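Long-range contact in separin (Saccharomyces cerevisiae, PDB 5U1T), which cleaves the MCD1/SCC1 subunit of cohesin as a caspase-like cysteine protease at the onset of anaphase, so that sister chromatids can separate: residues A[619-625]-A[652-658]. Numbering follows the deposited sequence.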
ATOM      1  N   ASN A 619      -4.538   2.439 -11.301  1.00 49.59           N
ATOM      2  CA  ASN A 619      -5.429   3.571 -11.480  1.00 54.71           C
ATOM      3  C   ASN A 619      -6.206   3.446 -12.798  1.00 55.06           C
ATOM      4  O   ASN A 619      -6.278   4.373 -13.582  1.00 57.92           O
ATOM      5  CB  ASN A 619      -4.649   4.904 -11.418  1.00 52.42           C
ATOM      6  CG  ASN A 619      -3.677   4.982 -10.222  1.00 58.19           C
ATOM      7  OD1 ASN A 619      -4.097   5.086  -9.061  1.00 59.18           O
ATOM      8  ND2 ASN A 619      -2.372   4.945 -10.511  1.00 56.09           N
ATOM      9  N   PHE A 620      -6.789   2.284 -13.047  1.00 59.91           N
ATOM     10  CA  PHE A 620      -7.618   2.098 -14.233  1.00 56.44           C
ATOM     11  C   PHE A 620      -9.038   2.426 -13.823  1.00 55.14           C
ATOM     12  O   PHE A 620      -9.954   1.646 -14.078  1.00 60.17           O
ATOM     13  CB  PHE A 620      -7.540   0.667 -14.770  1.00 50.21           C
ATOM     14  CG  PHE A 620      -6.322   0.368 -15.594  1.00 53.58           C
ATOM     15  CD1 PHE A 620      -5.119   1.015 -15.375  1.00 52.24           C
ATOM     16  CD2 PHE A 620      -6.378  -0.587 -16.594  1.00 53.78           C
ATOM     17  CE1 PHE A 620      -3.993   0.707 -16.143  1.00 52.61           C
ATOM     18  CE2 PHE A 620      -5.254  -0.890 -17.357  1.00 53.49           C
ATOM     19  CZ  PHE A 620      -4.065  -0.241 -17.129  1.00 50.99           C
ATOM     20  N   ASP A 621      -9.213   3.576 -13.186  1.00 52.47           N
ATOM     21  CA  ASP A 621     -10.416   3.874 -12.418  1.00 49.28           C
ATOM     22  C   ASP A 621     -11.736   3.768 -13.206  1.00 52.40           C
ATOM     23  O   ASP A 621     -12.785   3.477 -12.625  1.00 55.30           O
ATOM     24  CB  ASP A 621     -10.282   5.272 -11.794  1.00 52.99           C
ATOM     25  CG  ASP A 621      -8.948   5.470 -11.059  1.00 60.17           C
ATOM     26  OD1 ASP A 621      -8.472   4.525 -10.390  1.00 60.32           O
ATOM     27  OD2 ASP A 621      -8.359   6.575 -11.152  1.00 64.49           O
ATOM     28  N   LYS A 622     -11.688   3.998 -14.515  1.00 48.61           N
ATOM     29  CA  LYS A 622     -12.873   3.906 -15.362  1.00 53.96           C
ATOM     30  C   LYS A 622     -13.350   2.447 -15.445  1.00 57.46           C
ATOM     31  O   LYS A 622     -14.515   2.131 -15.170  1.00 55.61           O
ATOM     32  CB  LYS A 622     -12.559   4.447 -16.756  1.00 49.02           C
ATOM     33  CG  LYS A 622     -13.747   4.664 -17.665  1.00 48.39           C
ATOM     34  CD  LYS A 622     -13.275   5.193 -19.012  1.00 55.34           C
ATOM     35  CE  LYS A 622     -14.115   6.370 -19.512  1.00 63.78           C
ATOM     36  NZ  LYS A 622     -15.496   5.994 -20.013  1.00 73.27           N
ATOM     37  N   LEU A 623     -12.420   1.574 -15.829  1.00 58.18           N
ATOM     38  CA  LEU A 623     -12.644   0.134 -15.869  1.00 60.10           C
ATOM     39  C   LEU A 623     -13.061  -0.365 -14.495  1.00 55.72           C
ATOM     40  O   LEU A 623     -14.001  -1.140 -14.374  1.00 58.42           O
ATOM     41  CB  LEU A 623     -11.384  -0.603 -16.354  1.00 52.94           C
ATOM     42  CG  LEU A 623     -11.116  -0.421 -17.852  1.00 48.83           C
ATOM     43  CD1 LEU A 623      -9.803  -1.048 -18.277  1.00 51.34           C
ATOM     44  CD2 LEU A 623     -12.267  -0.972 -18.657  1.00 47.61           C
ATOM     45  N   SER A 624     -12.375   0.099 -13.460  1.00 53.50           N
ATOM     46  CA  SER A 624     -12.768  -0.252 -12.104  1.00 53.56           C
ATOM     47  C   SER A 624     -14.252   0.040 -11.838  1.00 52.89           C
ATOM     48  O   SER A 624     -14.964  -0.814 -11.308  1.00 53.25           O
ATOM     49  CB  SER A 624     -11.883   0.472 -11.084  1.00 45.53           C
ATOM     50  OG  SER A 624     -10.614  -0.154 -10.986  1.00 55.99           O
ATOM     51  N   ILE A 625     -14.724   1.225 -12.221  1.00 55.57           N
ATOM     52  CA  ILE A 625     -16.123   1.589 -11.967  1.00 58.99           C
ATOM     53  C   ILE A 625     -17.057   0.673 -12.762  1.00 56.51           C
ATOM     54  O   ILE A 625     -18.054   0.176 -12.238  1.00 57.85           O
ATOM     55  CB  ILE A 625     -16.404   3.091 -12.304  1.00 53.45           C
ATOM     56  CG1 ILE A 625     -15.681   3.979 -11.294  1.00 59.20           C
ATOM     57  CG2 ILE A 625     -17.870   3.418 -12.239  1.00 46.34           C
ATOM     58  CD1 ILE A 625     -15.645   5.445 -11.663  1.00 56.54           C
ATOM     59  N   ALA A 652     -12.295   4.061  -6.469  1.00 56.53           N
ATOM     60  CA  ALA A 652     -12.228   4.527  -7.852  1.00 57.71           C
ATOM     61  C   ALA A 652     -12.890   5.898  -8.015  1.00 63.15           C
ATOM     62  O   ALA A 652     -12.358   6.761  -8.704  1.00 63.95           O
ATOM     63  CB  ALA A 652     -12.869   3.516  -8.790  1.00 55.07           C
ATOM     64  N   TYR A 653     -14.049   6.094  -7.393  1.00 60.27           N
ATOM     65  CA  TYR A 653     -14.672   7.413  -7.351  1.00 59.48           C
ATOM     66  C   TYR A 653     -13.703   8.457  -6.786  1.00 63.02           C
ATOM     67  O   TYR A 653     -13.502   9.523  -7.376  1.00 57.77           O
ATOM     68  CB  TYR A 653     -15.951   7.376  -6.519  1.00 58.78           C
ATOM     69  CG  TYR A 653     -17.122   6.779  -7.251  1.00 61.05           C
ATOM     70  CD1 TYR A 653     -17.204   6.856  -8.633  1.00 59.09           C
ATOM     71  CD2 TYR A 653     -18.147   6.135  -6.563  1.00 63.31           C
ATOM     72  CE1 TYR A 653     -18.275   6.308  -9.317  1.00 61.68           C
ATOM     73  CE2 TYR A 653     -19.228   5.579  -7.242  1.00 63.95           C
ATOM     74  CZ  TYR A 653     -19.289   5.669  -8.618  1.00 62.53           C
ATOM     75  OH  TYR A 653     -20.351   5.121  -9.298  1.00 61.47           O
ATOM     76  N   LEU A 654     -13.097   8.128  -5.649  1.00 62.64           N
ATOM     77  CA  LEU A 654     -12.121   8.994  -5.011  1.00 53.95           C
ATOM     78  C   LEU A 654     -10.925   9.268  -5.921  1.00 62.86           C
ATOM     79  O   LEU A 654     -10.523  10.417  -6.074  1.00 65.61           O
ATOM     80  CB  LEU A 654     -11.655   8.390  -3.693  1.00 54.97           C
ATOM     81  CG  LEU A 654     -12.706   8.250  -2.591  1.00 59.95           C
ATOM     82  CD1 LEU A 654     -12.155   7.390  -1.479  1.00 60.99           C
ATOM     83  CD2 LEU A 654     -13.135   9.576  -2.033  1.00 61.64           C
ATOM     84  N   SER A 655     -10.358   8.244  -6.544  1.00 60.19           N
ATOM     85  CA  SER A 655      -9.221   8.490  -7.420  1.00 57.66           C
ATOM     86  C   SER A 655      -9.599   9.429  -8.577  1.00 55.07           C
ATOM     87  O   SER A 655      -8.760  10.177  -9.086  1.00 55.71           O
ATOM     88  CB  SER A 655      -8.664   7.178  -7.953  1.00 55.65           C
ATOM     89  OG  SER A 655      -7.449   7.365  -8.657  1.00 56.97           O
ATOM     90  N   LEU A 656     -10.863   9.420  -8.979  1.00 53.02           N
ATOM     91  CA  LEU A 656     -11.284  10.304 -10.059  1.00 60.01           C
ATOM     92  C   LEU A 656     -11.899  11.611  -9.525  1.00 62.44           C
ATOM     93  O   LEU A 656     -12.528  12.378 -10.274  1.00 56.82           O
ATOM     94  CB  LEU A 656     -12.253   9.578 -10.990  1.00 47.76           C
ATOM     95  CG  LEU A 656     -11.492   8.609 -11.886  1.00 53.58           C
ATOM     96  CD1 LEU A 656     -12.406   7.905 -12.867  1.00 53.22           C
ATOM     97  CD2 LEU A 656     -10.350   9.288 -12.609  1.00 47.15           C
ATOM     98  N   TYR A 657     -11.674  11.861  -8.232  1.00 59.13           N
ATOM     99  CA  TYR A 657     -12.221  13.017  -7.502  1.00 60.82           C
ATOM    100  C   TYR A 657     -13.721  13.199  -7.760  1.00 60.13           C
ATOM    101  O   TYR A 657     -14.231  14.311  -7.860  1.00 63.10           O
ATOM    102  CB  TYR A 657     -11.430  14.303  -7.830  1.00 59.62           C
ATOM    103  CG  TYR A 657     -10.067  14.335  -7.151  1.00 57.23           C
ATOM    104  CD1 TYR A 657      -8.951  13.762  -7.756  1.00 54.80           C
ATOM    105  CD2 TYR A 657      -9.908  14.909  -5.899  1.00 55.79           C
ATOM    106  CE1 TYR A 657      -7.729  13.781  -7.143  1.00 51.67           C
ATOM    107  CE2 TYR A 657      -8.682  14.933  -5.279  1.00 58.65           C
ATOM    108  CZ  TYR A 657      -7.595  14.365  -5.899  1.00 57.39           C
ATOM    109  OH  TYR A 657      -6.365  14.377  -5.263  1.00 62.54           O
ATOM    110  N   MET A 658     -14.428  12.080  -7.845  1.00 62.07           N
ATOM    111  CA  MET A 658     -15.873  12.125  -7.907  1.00 65.10           C
ATOM    112  C   MET A 658     -16.403  12.101  -6.483  1.00 65.41           C
ATOM    113  O   MET A 658     -16.942  11.106  -6.021  1.00 64.18           O
ATOM    114  CB  MET A 658     -16.418  10.971  -8.731  1.00 58.71           C
ATOM    115  CG  MET A 658     -15.776  10.807 -10.097  1.00 61.19           C
ATOM    116  SD  MET A 658     -16.670   9.552 -11.036  1.00 68.85           S
ATOM    117  CE  MET A 658     -15.560   9.269 -12.393  1.00 62.41           C
TER
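Asp-621 and Ala-652 bring two helices of the alpha-helical region together at close quarters, their CA atoms 5.0 Å apart; the start of helix 621-633 lies against the end of helix 642-655. A Schellman motif closes the helix at each segment: Asn-619, at positive phi, is the C-prime residue ending helix 602-617, and Tyr-657 plays the same part for helix 642-655, with Met-658 N hydrogen-bonded to Tyr-653 O. The pair illustrates how a small residue lets helices approach while larger neighbours fill the flanks.

The polar element is one hydrogen bond, in which Ser-655 OG donates to Asp-621 OD2 over 2.8 Å. The hydroxyl comes from above the carboxylate plane, 41° out of it, and reaches the acid because OG is turned anti to the backbone N of Ser-655 (chi1 -172°). It thus gives the buried carboxylate a polar partner beside the apolar packing.

The apolar contacts begin with the Ala-652 methyl, which sits by Asp-621 O and Ser-624 CB and meets Ile-625 CG1 at 3.8 Å. Leu-656 packs its CD1 on the CB of Asp-621, at 3.5 Å; from elsewhere in the chain, Tyr-895 and Phe-896 of helix 893-896 also pack on this leucine, and the Tyr-895 hydroxyl is hydrogen-bonded to Lys-622 N. Ile-625 reaches farther across, its side chain crossing that of Tyr-653 at about a right angle. Its terminal CD1 sits among three side chains, touching Leu-656 CD1, Met-658 CE and, at 3.6 Å, the ring carbon CE1 of Tyr-653.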